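Local coordinates for HD domain protein (Enterococcus faecalis, PDB 4LRL), which probably hydrolyses deoxyribonucleoside triphosphates to deoxyribonucleosides and triphosphate at a metal-bearing HD-domain site, under allosteric control by nucleotides, at residues Ala155-Val158 / Gln159-Ser163; Glu165-Val168 / Tyr169-Asn173; Leu212-Asp215 / Ala216-Gly220; Ile368-Leu371 / Arg372-Ile375; Tyr464-Phe467 / Ser468-His472. All coordinates share one frame; numbering follows the deposited sequence.

Interaction 1: Ala155-Val158 / Gln159-Ser163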
loop_
_atom_site.group_PDB
_atom_site.type_symbol
_atom_site.label_atom_id
_atom_site.label_comp_id
_atom_site.label_asym_id
_atom_site.label_seq_id
_atom_site.Cartn_x
_atom_site.Cartn_y
_atom_site.Cartn_z
ATOM N N ALA C 155 -5.429 -13.013 35.521
ATOM C CA ALA C 155 -5.016 -13.171 36.916
ATOM C C ALA C 155 -3.524 -12.862 37.092
ATOM O O ALA C 155 -3.139 -12.159 38.020
ATOM C CB ALA C 155 -5.349 -14.573 37.441
ATOM N N ILE C 156 -2.698 -13.370 36.182
ATOM C CA ILE C 156 -1.252 -13.170 36.249
ATOM C C ILE C 156 -0.842 -11.724 35.979
ATOM O O ILE C 156 0.050 -11.197 36.646
ATOM C CB ILE C 156 -0.508 -14.155 35.335
ATOM C CG1 ILE C 156 -0.655 -15.571 35.900
ATOM C CG2 ILE C 156 0.965 -13.779 35.213
ATOM C CD1 ILE C 156 -0.596 -16.659 34.860
ATOM N N THR C 157 -1.505 -11.087 35.016
ATOM C CA THR C 157 -1.326 -9.667 34.762
ATOM C C THR C 157 -1.533 -8.862 36.045
ATOM O O THR C 157 -0.683 -8.046 36.403
ATOM C CB THR C 157 -2.289 -9.158 33.668
ATOM O OG1 THR C 157 -1.981 -9.809 32.437
ATOM C CG2 THR C 157 -2.142 -7.658 33.464
ATOM N N VAL C 158 -2.654 -9.110 36.728
ATOM C CA VAL C 158 -2.982 -8.412 37.966
ATOM C C VAL C 158 -1.915 -8.693 39.016
ATOM O O VAL C 158 -1.482 -7.781 39.723
ATOM C CB VAL C 158 -4.399 -8.798 38.488
ATOM C CG1 VAL C 158 -4.639 -8.272 39.913
ATOM C CG2 VAL C 158 -5.469 -8.292 37.530
ATOM N N GLN C 159 -1.490 -9.952 39.100
ATOM C CA GLN C 159 -0.388 -10.351 39.975
ATOM C C GLN C 159 0.881 -9.535 39.719
ATOM O O GLN C 159 1.492 -9.039 40.657
ATOM C CB GLN C 159 -0.059 -11.834 39.793
ATOM C CG GLN C 159 -0.950 -12.798 40.543
ATOM C CD GLN C 159 -0.486 -14.237 40.392
ATOM O OE1 GLN C 159 0.714 -14.526 40.413
ATOM N NE2 GLN C 159 -1.438 -15.151 40.238
ATOM N N ILE C 160 1.267 -9.404 38.450
ATOM C CA ILE C 160 2.502 -8.708 38.084
ATOM C C ILE C 160 2.428 -7.231 38.477
ATOM O O ILE C 160 3.423 -6.616 38.887
ATOM C CB ILE C 160 2.789 -8.850 36.572
ATOM C CG1 ILE C 160 3.127 -10.307 36.233
ATOM C CG2 ILE C 160 3.918 -7.902 36.131
ATOM C CD1 ILE C 160 2.913 -10.659 34.788
ATOM N N ILE C 161 1.232 -6.680 38.359
ATOM C CA ILE C 161 0.999 -5.289 38.671
ATOM C C ILE C 161 0.993 -5.070 40.176
ATOM O O ILE C 161 1.523 -4.072 40.655
ATOM C CB ILE C 161 -0.323 -4.797 38.046
ATOM C CG1 ILE C 161 -0.179 -4.702 36.525
ATOM C CG2 ILE C 161 -0.750 -3.450 38.650
ATOM C CD1 ILE C 161 -1.490 -4.539 35.785
ATOM N N THR C 162 0.414 -6.015 40.910
ATOM C CA THR C 162 0.193 -5.846 42.348
ATOM C C THR C 162 1.218 -6.558 43.251
ATOM O O THR C 162 1.162 -6.420 44.470
ATOM C CB THR C 162 -1.250 -6.253 42.741
ATOM O OG1 THR C 162 -1.459 -7.633 42.435
ATOM C CG2 THR C 162 -2.283 -5.416 41.978
ATOM N N SER C 163 2.158 -7.296 42.658
ATOM C CA SER C 163 3.167 -8.042 43.436
ATOM C C SER C 163 4.491 -7.286 43.551
ATOM O O SER C 163 5.103 -6.938 42.538
ATOM C CB SER C 163 3.425 -9.442 42.864
ATOM O OG SER C 163 2.225 -10.184 42.737
#
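I156 and I160 meet one turn apart on the buried flank of helix 153-162, which lies in the HD domain near the nickel site. The CG2 branch of I156, anti to the backbone N, lies 3.7 Å from I160 CD1. T157 and I161 run side by side, with T157 CG2 3.9 Å from I161 CD1. This is the tight part. The solvent side is looser. A155 is exposed there. Q159 CG, beside its backbone N, lies 3.4 Å from A155 O, and the rest of the chain runs on extended, with few contacts to residues 155-158. In the last turn V158 O accepts from T162 OG1 at 2.7 Å, from above the carbonyl plane, and from T162 N at 2.9 Å. T157 OG1 bonds to H153 O. The T157 side chain touches V136 and comes to about 6 Å from the side chains of the metal ligands H134 and D135. I156 and I160 pack on helix 314-318, while V158, I161 and T162 pack on helix 179-187.

Interaction 2: Glu165-Val168 / Tyr169-Asn173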
loop_
_atom_site.group_PDB
_atom_site.type_symbol
_atom_site.label_atom_id
_atom_site.label_comp_id
_atom_site.label_asym_id
_atom_site.label_seq_id
_atom_site.Cartn_x
_atom_site.Cartn_y
_atom_site.Cartn_z
ATOM N N GLU C 165 7.425 -8.167 44.250
ATOM C CA GLU C 165 8.596 -8.825 43.680
ATOM C C GLU C 165 8.944 -8.381 42.253
ATOM O O GLU C 165 10.045 -8.660 41.776
ATOM C CB GLU C 165 8.425 -10.343 43.717
ATOM C CG GLU C 165 7.310 -10.865 42.829
ATOM C CD GLU C 165 6.872 -12.249 43.223
ATOM O OE1 GLU C 165 7.410 -13.219 42.648
ATOM O OE2 GLU C 165 6.010 -12.369 44.121
ATOM N N THR C 166 8.010 -7.712 41.568
ATOM C CA THR C 166 8.250 -7.259 40.192
ATOM C C THR C 166 8.807 -5.839 40.077
ATOM O O THR C 166 8.581 -4.984 40.929
ATOM C CB THR C 166 6.999 -7.394 39.279
ATOM O OG1 THR C 166 5.961 -6.495 39.709
ATOM C CG2 THR C 166 6.492 -8.847 39.250
ATOM N N GLU C 167 9.544 -5.623 38.994
ATOM C CA GLU C 167 10.019 -4.314 38.574
ATOM C C GLU C 167 8.839 -3.395 38.241
ATOM O O GLU C 167 8.882 -2.197 38.546
ATOM C CB GLU C 167 10.913 -4.493 37.346
ATOM C CG GLU C 167 11.909 -3.383 37.067
ATOM C CD GLU C 167 13.059 -3.864 36.186
ATOM O OE1 GLU C 167 13.639 -4.942 36.475
ATOM O OE2 GLU C 167 13.388 -3.159 35.207
ATOM N N VAL C 168 7.788 -3.962 37.640
ATOM C CA VAL C 168 6.596 -3.206 37.227
ATOM C C VAL C 168 5.857 -2.589 38.410
ATOM O O VAL C 168 5.437 -1.427 38.352
ATOM C CB VAL C 168 5.624 -4.070 36.377
ATOM C CG1 VAL C 168 4.214 -3.478 36.361
ATOM C CG2 VAL C 168 6.153 -4.224 34.956
ATOM N N TYR C 169 5.716 -3.368 39.483
ATOM C CA TYR C 169 5.118 -2.877 40.717
ATOM C C TYR C 169 5.916 -1.702 41.272
ATOM O O TYR C 169 5.342 -0.657 41.597
ATOM C CB TYR C 169 5.052 -3.987 41.773
ATOM C CG TYR C 169 4.555 -3.512 43.126
ATOM C CD1 TYR C 169 3.198 -3.563 43.449
ATOM C CD2 TYR C 169 5.442 -3.007 44.081
ATOM C CE1 TYR C 169 2.733 -3.125 44.682
ATOM C CE2 TYR C 169 4.988 -2.568 45.330
ATOM C CZ TYR C 169 3.632 -2.627 45.619
ATOM O OH TYR C 169 3.170 -2.193 46.841
ATOM N N GLN C 170 7.233 -1.889 41.387
ATOM C CA GLN C 170 8.110 -0.897 42.013
ATOM C C GLN C 170 8.088 0.449 41.294
ATOM O O GLN C 170 8.398 1.479 41.886
ATOM C CB GLN C 170 9.541 -1.425 42.125
ATOM C CG GLN C 170 9.708 -2.624 43.062
ATOM C CD GLN C 170 9.324 -2.317 44.505
ATOM O OE1 GLN C 170 9.270 -1.156 44.917
ATOM N NE2 GLN C 170 9.062 -3.366 45.286
ATOM N N ILE C 171 7.716 0.419 40.017
ATOM C CA ILE C 171 7.536 1.623 39.216
ATOM C C ILE C 171 6.168 2.258 39.512
ATOM O O ILE C 171 6.064 3.459 39.772
ATOM C CB ILE C 171 7.689 1.303 37.709
ATOM C CG1 ILE C 171 9.151 0.934 37.405
ATOM C CG2 ILE C 171 7.217 2.479 36.833
ATOM C CD1 ILE C 171 9.340 0.080 36.156
ATOM N N LEU C 172 5.131 1.432 39.480
ATOM C CA LEU C 172 3.773 1.886 39.690
ATOM C C LEU C 172 3.531 2.388 41.115
ATOM O O LEU C 172 2.897 3.419 41.315
ATOM C CB LEU C 172 2.784 0.774 39.320
ATOM C CG LEU C 172 2.743 0.323 37.851
ATOM C CD1 LEU C 172 1.802 -0.861 37.704
ATOM C CD2 LEU C 172 2.352 1.448 36.880
ATOM N N ASN C 173 4.046 1.654 42.095
ATOM C CA ASN C 173 3.914 2.020 43.505
ATOM C C ASN C 173 4.727 3.276 43.836
ATOM O O ASN C 173 4.398 4.011 44.757
ATOM C CB ASN C 173 4.326 0.837 44.383
ATOM C CG ASN C 173 4.289 1.154 45.860
ATOM O OD1 ASN C 173 3.223 1.230 46.476
ATOM N ND2 ASN C 173 5.464 1.319 46.444
#
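T166 is the N-cap residue of helix 167-175, and its OG1 accepts from Y169 N at 3.1 Å, with an N-H...O angle of 158°. I160 O and S163 O are both within hydrogen-bonding distance of the same hydroxyl and must share its one proton. Its torsion (chi1 67°) sets OG1 between the backbone N and the carbonyl carbon, close to the first turn. The T166 and Y169 side chains cross at about a right angle, and T166 OG1 lies 3.4 Å from Y169 CB. E63 OE2 and OE1 accept from E167 N and V168 N in the same turn. Q170 N makes a weak bond to T166 O. Q170 CG, placed by chi1, lies 3.4 Å from T166 O. The bend at chi2 (-61°) then turns the amide so that NE2 bonds to P164 O. V168 and L172 lie side by side on the buried flank, with V168 CG1 3.8 Å from L172 CD1. L172 N bonds to V168 O at 3.1 Å. The Y169 ring has N173 CB over one face and Q170 CD at its edge. The side chain of E167 is about 6 Å from that of N60, a dGTP-binding residue. V168, I171 and L172 pack on helix 53-60, Y169 and L172 on helix 179-187, and T166 on helix 314-318.

Interaction 3: Leu212-Asp215 / Ala216-Gly220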
loop_
_atom_site.group_PDB
_atom_site.type_symbol
_atom_site.label_atom_id
_atom_site.label_comp_id
_atom_site.label_asym_id
_atom_site.label_seq_id
_atom_site.Cartn_x
_atom_site.Cartn_y
_atom_site.Cartn_z
ATOM N N LEU C 212 -5.642 -6.099 15.210
ATOM C CA LEU C 212 -6.227 -6.255 13.873
ATOM C C LEU C 212 -5.309 -5.673 12.795
ATOM O O LEU C 212 -5.018 -6.337 11.803
ATOM C CB LEU C 212 -7.643 -5.686 13.789
ATOM C CG LEU C 212 -8.686 -6.470 14.615
ATOM C CD1 LEU C 212 -10.007 -5.689 14.720
ATOM C CD2 LEU C 212 -8.940 -7.915 14.119
ATOM N N LEU C 213 -4.821 -4.455 13.023
ATOM C CA LEU C 213 -3.942 -3.807 12.075
ATOM C C LEU C 213 -2.581 -4.489 12.001
ATOM O O LEU C 213 -2.060 -4.716 10.905
ATOM C CB LEU C 213 -3.767 -2.337 12.440
ATOM C CG LEU C 213 -4.969 -1.404 12.243
ATOM C CD1 LEU C 213 -4.734 -0.072 12.978
ATOM C CD2 LEU C 213 -5.231 -1.174 10.737
ATOM N N ARG C 214 -2.011 -4.793 13.169
ATOM C CA ARG C 214 -0.676 -5.372 13.272
ATOM C C ARG C 214 -0.656 -6.821 12.767
ATOM O O ARG C 214 0.259 -7.222 12.041
ATOM C CB ARG C 214 -0.173 -5.306 14.725
ATOM C CG ARG C 214 1.273 -5.826 14.933
ATOM C CD ARG C 214 1.801 -5.502 16.361
ATOM N NE ARG C 214 1.505 -4.115 16.733
ATOM C CZ ARG C 214 2.300 -3.087 16.457
ATOM N NH1 ARG C 214 1.935 -1.870 16.815
ATOM N NH2 ARG C 214 3.463 -3.270 15.832
ATOM N N ASP C 215 -1.659 -7.602 13.162
ATOM C CA ASP C 215 -1.773 -8.962 12.657
ATOM C C ASP C 215 -1.942 -8.980 11.130
ATOM O O ASP C 215 -1.342 -9.811 10.458
ATOM C CB ASP C 215 -2.895 -9.716 13.352
ATOM C CG ASP C 215 -2.635 -9.905 14.838
ATOM O OD1 ASP C 215 -1.491 -9.663 15.300
ATOM O OD2 ASP C 215 -3.581 -10.290 15.552
ATOM N N ALA C 216 -2.731 -8.045 10.600
ATOM C CA ALA C 216 -2.886 -7.905 9.157
ATOM C C ALA C 216 -1.574 -7.502 8.505
ATOM O O ALA C 216 -1.215 -8.045 7.452
ATOM C CB ALA C 216 -3.980 -6.895 8.815
ATOM N N TYR C 217 -0.866 -6.561 9.140
ATOM C CA TYR C 217 0.370 -6.033 8.593
ATOM C C TYR C 217 1.404 -7.141 8.421
ATOM O O TYR C 217 2.061 -7.220 7.380
ATOM C CB TYR C 217 0.930 -4.888 9.458
ATOM C CG TYR C 217 2.144 -4.200 8.844
ATOM C CD1 TYR C 217 1.996 -3.104 7.993
ATOM C CD2 TYR C 217 3.440 -4.664 9.099
ATOM C CE1 TYR C 217 3.116 -2.476 7.407
ATOM C CE2 TYR C 217 4.555 -4.055 8.531
ATOM C CZ TYR C 217 4.389 -2.961 7.679
ATOM O OH TYR C 217 5.493 -2.361 7.115
ATOM N N PHE C 218 1.535 -8.001 9.430
ATOM C CA PHE C 218 2.552 -9.070 9.409
ATOM C C PHE C 218 2.151 -10.343 8.653
ATOM O O PHE C 218 2.995 -10.969 8.015
ATOM C CB PHE C 218 3.041 -9.396 10.825
ATOM C CG PHE C 218 3.923 -8.327 11.408
ATOM C CD1 PHE C 218 3.382 -7.288 12.155
ATOM C CD2 PHE C 218 5.292 -8.342 11.190
ATOM C CE1 PHE C 218 4.185 -6.293 12.684
ATOM C CE2 PHE C 218 6.105 -7.336 11.727
ATOM C CZ PHE C 218 5.541 -6.310 12.468
ATOM N N THR C 219 0.880 -10.725 8.711
ATOM C CA THR C 219 0.436 -11.870 7.918
ATOM C C THR C 219 0.454 -11.551 6.423
ATOM O O THR C 219 0.645 -12.445 5.604
ATOM C CB THR C 219 -0.970 -12.361 8.314
ATOM O OG1 THR C 219 -1.907 -11.298 8.145
ATOM C CG2 THR C 219 -0.997 -12.852 9.758
ATOM N N GLY C 220 0.269 -10.276 6.077
ATOM C CA GLY C 220 0.220 -9.844 4.676
ATOM C C GLY C 220 -1.173 -9.850 4.062
ATOM O O GLY C 220 -1.312 -9.741 2.850
#
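T219 grips D215 O twice, with OG1 at 2.8 Å from D215 O and its own backbone N at 3.0 Å from the same oxygen. The two donors reach the carbonyl from opposite faces of its plane. With chi1 at 59°, the hydroxyl of T219 folds back over the preceding turn. The other backbone bonds step along the helix: A216 N to L212 O, Y217 N to L213 O and F218 N to R214 O. G220 N bonds to A216 O at 3.0 Å, and G220 then leaves the helix with a positive phi of 90°. These residues form the C-terminal part of helix 206-219, which also carries D207, the last metal ligand of the H...HD...D motif. Nickel occupies that site here. Nonpolar contact is made by the aliphatic part of R214. Its CG lies 3.7 Å from F218 CE1, and the two side chains run alongside each other. The guanidinium and ring planes are 31° apart. R214 O sits at the edge of the F218 ring, in its plane, 3.1 Å from CD1. Y217 CD2 lies over one face of the same ring. The charged ends have partners elsewhere: R214 makes salt bridges to D42 and D210, and D215 bonds to Y267 and H85. The Y217 ring stacks on Y217 of the second subunit, and F218 meets F218 of that subunit.

Interaction 4: Ile368-Leu371 / Arg372-Ile375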
loop_
_atom_site.group_PDB
_atom_site.type_symbol
_atom_site.label_atom_id
_atom_site.label_comp_id
_atom_site.label_asym_id
_atom_site.label_seq_id
_atom_site.Cartn_x
_atom_site.Cartn_y
_atom_site.Cartn_z
ATOM N N ILE C 368 -17.114 -40.478 14.384
ATOM C CA ILE C 368 -15.795 -40.031 14.820
ATOM C C ILE C 368 -15.118 -41.135 15.639
ATOM O O ILE C 368 -13.938 -41.408 15.455
ATOM C CB ILE C 368 -15.877 -38.680 15.598
ATOM C CG1 ILE C 368 -16.055 -37.520 14.616
ATOM C CG2 ILE C 368 -14.629 -38.433 16.462
ATOM C CD1 ILE C 368 -16.593 -36.248 15.242
ATOM N N ALA C 369 -15.876 -41.786 16.515
ATOM C CA ALA C 369 -15.337 -42.887 17.311
ATOM C C ALA C 369 -14.793 -44.015 16.421
ATOM O O ALA C 369 -13.720 -44.559 16.690
ATOM C CB ALA C 369 -16.375 -43.402 18.289
ATOM N N TYR C 370 -15.530 -44.323 15.350
ATOM C CA TYR C 370 -15.136 -45.328 14.373
ATOM C C TYR C 370 -13.841 -44.924 13.647
ATOM O O TYR C 370 -12.909 -45.716 13.567
ATOM C CB TYR C 370 -16.291 -45.616 13.395
ATOM C CG TYR C 370 -15.943 -46.594 12.293
ATOM C CD1 TYR C 370 -15.824 -46.167 10.977
ATOM C CD2 TYR C 370 -15.702 -47.939 12.573
ATOM C CE1 TYR C 370 -15.486 -47.057 9.959
ATOM C CE2 TYR C 370 -15.366 -48.834 11.566
ATOM C CZ TYR C 370 -15.263 -48.385 10.262
ATOM O OH TYR C 370 -14.929 -49.263 9.264
ATOM N N LEU C 371 -13.779 -43.687 13.158
ATOM C CA LEU C 371 -12.551 -43.144 12.551
ATOM C C LEU C 371 -11.371 -43.166 13.511
ATOM O O LEU C 371 -10.232 -43.420 13.095
ATOM C CB LEU C 371 -12.759 -41.718 12.032
ATOM C CG LEU C 371 -13.888 -41.512 11.024
ATOM C CD1 LEU C 371 -13.872 -40.091 10.526
ATOM C CD2 LEU C 371 -13.785 -42.488 9.859
ATOM N N ARG C 372 -11.642 -42.901 14.788
ATOM C CA ARG C 372 -10.615 -43.032 15.823
ATOM C C ARG C 372 -10.123 -44.468 15.995
ATOM O O ARG C 372 -8.929 -44.681 16.196
ATOM C CB ARG C 372 -11.101 -42.468 17.155
ATOM C CG ARG C 372 -10.923 -40.964 17.227
ATOM C CD ARG C 372 -11.647 -40.383 18.409
ATOM N NE ARG C 372 -11.148 -39.047 18.692
ATOM C CZ ARG C 372 -11.795 -38.141 19.414
ATOM N NH1 ARG C 372 -12.991 -38.424 19.925
ATOM N NH2 ARG C 372 -11.241 -36.949 19.618
ATOM N N GLU C 373 -11.033 -45.445 15.907
ATOM C CA GLU C 373 -10.635 -46.847 15.882
ATOM C C GLU C 373 -9.693 -47.124 14.708
ATOM O O GLU C 373 -8.627 -47.696 14.893
ATOM C CB GLU C 373 -11.839 -47.785 15.812
ATOM C CG GLU C 373 -11.418 -49.252 15.832
ATOM C CD GLU C 373 -12.551 -50.238 15.599
ATOM O OE1 GLU C 373 -13.689 -49.828 15.289
ATOM O OE2 GLU C 373 -12.288 -51.452 15.738
ATOM N N LEU C 374 -10.082 -46.694 13.511
ATOM C CA LEU C 374 -9.278 -46.935 12.319
ATOM C C LEU C 374 -7.888 -46.330 12.436
ATOM O O LEU C 374 -6.900 -46.961 12.062
ATOM C CB LEU C 374 -9.975 -46.386 11.069
ATOM C CG LEU C 374 -11.348 -46.957 10.704
ATOM C CD1 LEU C 374 -11.884 -46.228 9.477
ATOM C CD2 LEU C 374 -11.289 -48.489 10.479
ATOM N N ILE C 375 -7.828 -45.107 12.954
ATOM C CA ILE C 375 -6.581 -44.364 13.115
ATOM C C ILE C 375 -5.672 -45.115 14.087
ATOM O O ILE C 375 -4.468 -45.228 13.853
ATOM C CB ILE C 375 -6.884 -42.901 13.580
ATOM C CG1 ILE C 375 -7.391 -42.069 12.393
ATOM C CG2 ILE C 375 -5.685 -42.245 14.269
ATOM C CD1 ILE C 375 -8.239 -40.852 12.785
#
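Y370 and L374 touch one turn apart on helix 361-377, an alpha-helix of the HD-associated region. L374 CG sits over one face of the tyrosine ring, 4.1 Å above its plane and offset toward the rim. L374 CD1 is 3.7 Å from Y370 CE1. E373 comes to the same ring obliquely, with its carboxylate plane 85° from the ring plane. I368 and R372 form a second pair, side by side and pointing the same way. R372 is extended from CG to NE, so its guanidinium lies alongside I368, whose CG2 branch sits over one face of it. I368 CG2 is 3.8 Å from R372 NH1. On the buried flank, L371 CD2 is 4.2 Å from L374 CD1. The next shell holds the polar ends. Y370 OH bonds to E466 OE2, and R372 NE bonds to T386 OG1. F442 packs on I368, L371 and R372, and F467 packs on L371 and I375. L374 N bonds to Y370 O at 3.0 Å, and I375 CD1 rests 3.3 Å from L371 O.

Interaction 5: Tyr464-Phe467 / Ser468-His472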
loop_
_atom_site.group_PDB
_atom_site.type_symbol
_atom_site.label_atom_id
_atom_site.label_comp_id
_atom_site.label_asym_id
_atom_site.label_seq_id
_atom_site.Cartn_x
_atom_site.Cartn_y
_atom_site.Cartn_z
ATOM N N TYR C 464 -6.824 -47.399 5.218
ATOM C CA TYR C 464 -6.633 -46.063 4.632
ATOM C C TYR C 464 -7.753 -45.711 3.648
ATOM O O TYR C 464 -8.250 -44.581 3.652
ATOM C CB TYR C 464 -5.259 -45.938 3.957
ATOM C CG TYR C 464 -4.077 -45.967 4.911
ATOM C CD1 TYR C 464 -3.942 -45.011 5.919
ATOM C CD2 TYR C 464 -3.084 -46.943 4.792
ATOM C CE1 TYR C 464 -2.865 -45.033 6.792
ATOM C CE2 TYR C 464 -1.996 -46.969 5.659
ATOM C CZ TYR C 464 -1.897 -46.012 6.655
ATOM O OH TYR C 464 -0.826 -46.026 7.515
ATOM N N ARG C 465 -8.145 -46.685 2.822
ATOM C CA ARG C 465 -9.248 -46.482 1.890
ATOM C C ARG C 465 -10.583 -46.349 2.631
ATOM O O ARG C 465 -11.392 -45.485 2.294
ATOM C CB ARG C 465 -9.291 -47.581 0.823
ATOM C CG ARG C 465 -8.158 -47.478 -0.203
ATOM C CD ARG C 465 -8.332 -48.461 -1.354
ATOM N NE ARG C 465 -8.360 -49.850 -0.902
ATOM C CZ ARG C 465 -7.289 -50.635 -0.825
ATOM N NH1 ARG C 465 -6.095 -50.171 -1.169
ATOM N NH2 ARG C 465 -7.412 -51.888 -0.402
ATOM N N GLU C 466 -10.795 -47.173 3.651
ATOM C CA GLU C 466 -12.006 -47.100 4.461
ATOM C C GLU C 466 -12.112 -45.723 5.113
ATOM O O GLU C 466 -13.124 -45.039 4.969
ATOM C CB GLU C 466 -12.032 -48.222 5.507
ATOM C CG GLU C 466 -13.196 -48.151 6.506
ATOM C CD GLU C 466 -14.557 -48.478 5.904
ATOM O OE1 GLU C 466 -14.676 -48.599 4.666
ATOM O OE2 GLU C 466 -15.520 -48.607 6.682
ATOM N N PHE C 467 -11.044 -45.310 5.790
ATOM C CA PHE C 467 -10.969 -43.979 6.373
ATOM C C PHE C 467 -11.258 -42.859 5.362
ATOM O O PHE C 467 -12.072 -41.965 5.641
ATOM C CB PHE C 467 -9.607 -43.748 7.039
ATOM C CG PHE C 467 -9.486 -42.400 7.682
ATOM C CD1 PHE C 467 -9.754 -42.238 9.039
ATOM C CD2 PHE C 467 -9.138 -41.280 6.922
ATOM C CE1 PHE C 467 -9.661 -40.979 9.633
ATOM C CE2 PHE C 467 -9.035 -40.021 7.508
ATOM C CZ PHE C 467 -9.296 -39.868 8.864
ATOM N N SER C 468 -10.601 -42.921 4.200
ATOM C CA SER C 468 -10.723 -41.898 3.152
ATOM C C SER C 468 -12.152 -41.688 2.677
ATOM O O SER C 468 -12.536 -40.567 2.351
ATOM C CB SER C 468 -9.847 -42.248 1.941
ATOM O OG SER C 468 -8.482 -42.355 2.305
ATOM N N SER C 469 -12.932 -42.770 2.636
ATOM C CA SER C 469 -14.319 -42.718 2.159
ATOM C C SER C 469 -15.237 -41.878 3.064
ATOM O O SER C 469 -16.360 -41.547 2.671
ATOM C CB SER C 469 -14.880 -44.130 1.979
ATOM O OG SER C 469 -14.911 -44.826 3.215
ATOM N N TYR C 470 -14.744 -41.523 4.252
ATOM C CA TYR C 470 -15.474 -40.666 5.191
ATOM C C TYR C 470 -15.115 -39.173 5.090
ATOM O O TYR C 470 -15.754 -38.338 5.744
ATOM C CB TYR C 470 -15.269 -41.151 6.628
ATOM C CG TYR C 470 -16.057 -42.402 6.952
ATOM C CD1 TYR C 470 -15.489 -43.670 6.801
ATOM C CD2 TYR C 470 -17.380 -42.317 7.386
ATOM C CE1 TYR C 470 -16.219 -44.820 7.086
ATOM C CE2 TYR C 470 -18.117 -43.457 7.676
ATOM C CZ TYR C 470 -17.531 -44.704 7.526
ATOM O OH TYR C 470 -18.265 -45.831 7.811
ATOM N N ILE C 471 -14.102 -38.847 4.282
ATOM C CA ILE C 471 -13.645 -37.465 4.120
ATOM C C ILE C 471 -13.898 -36.995 2.696
ATOM O O ILE C 471 -13.273 -37.483 1.753
ATOM C CB ILE C 471 -12.135 -37.286 4.445
ATOM C CG1 ILE C 471 -11.773 -37.889 5.810
ATOM C CG2 ILE C 471 -11.730 -35.805 4.341
ATOM C CD1 ILE C 471 -12.568 -37.339 6.986
ATOM N N HIS C 472 -14.803 -36.031 2.559
ATOM C CA HIS C 472 -15.282 -35.601 1.259
ATOM C C HIS C 472 -15.560 -34.095 1.254
ATOM O O HIS C 472 -16.310 -33.589 2.097
ATOM C CB HIS C 472 -16.544 -36.397 0.901
ATOM C CG HIS C 472 -16.968 -36.263 -0.528
ATOM N ND1 HIS C 472 -16.263 -36.827 -1.570
ATOM C CD2 HIS C 472 -18.039 -35.648 -1.085
ATOM C CE1 HIS C 472 -16.871 -36.551 -2.711
ATOM N NE2 HIS C 472 -17.951 -35.838 -2.445
HETATM O O HOH W 1 -17.631 -47.543 5.903
#
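Y470 N bonds to F467 O at 3.0 Å where helix 461-468 gives way to a type I beta turn, S468 to I471, that leads into strand 471-472 of a short antiparallel beta-hairpin. The final turn of the helix is held by S468. Its N is 2.9 Å from Y464 O and its OG 2.6 Å from the same atom, reached from opposite faces of the carbonyl plane. S469 N adds a bond to R465 O, and S469 OG donates to E466 O. E466 bends at chi2 (71°), which brings its carboxylate toward Y470. The carboxylate and ring planes are 84° apart, and OE2 lies in the ring plane at its edge. A water donates to E466 OE2, which also has Y370 as a partner, and is hydrogen-bonded to Y470 OH at 2.6 Å, bridging E466 and Y470. The Y470 ring also makes a cation-pi contact with K479. F467 is buried, and its ring meets F444 edge-to-face. The I471 side chain crosses that of F467 and puts CG1 3.9 Å from F467 CE2.

In the fold
The five contacts follow one another along the chain and fall into two pairs with one between them in sequence. Interactions 1 and 2 lie on successive helices, 153-162 and 167-175, with centres 10 Å apart. I161 O packs 3.3 Å from Y169 CD1 at their junction. Both are in the HD domain, interaction 1 near the metal ligands and interaction 2 near one dGTP site. Interaction 3, on helix 206-219, is about 29 Å from interaction 1 between centres and reaches the second subunit. Interactions 4 and 5, centres 11 Å apart, link helix 361-377 to helix 461-468 far from the first pair. I375 CD1 packs 3.5 Å from F467 CE1. The I375 side chain is about 9 Å from that of K354, which binds dGTP, probably at an allosteric site.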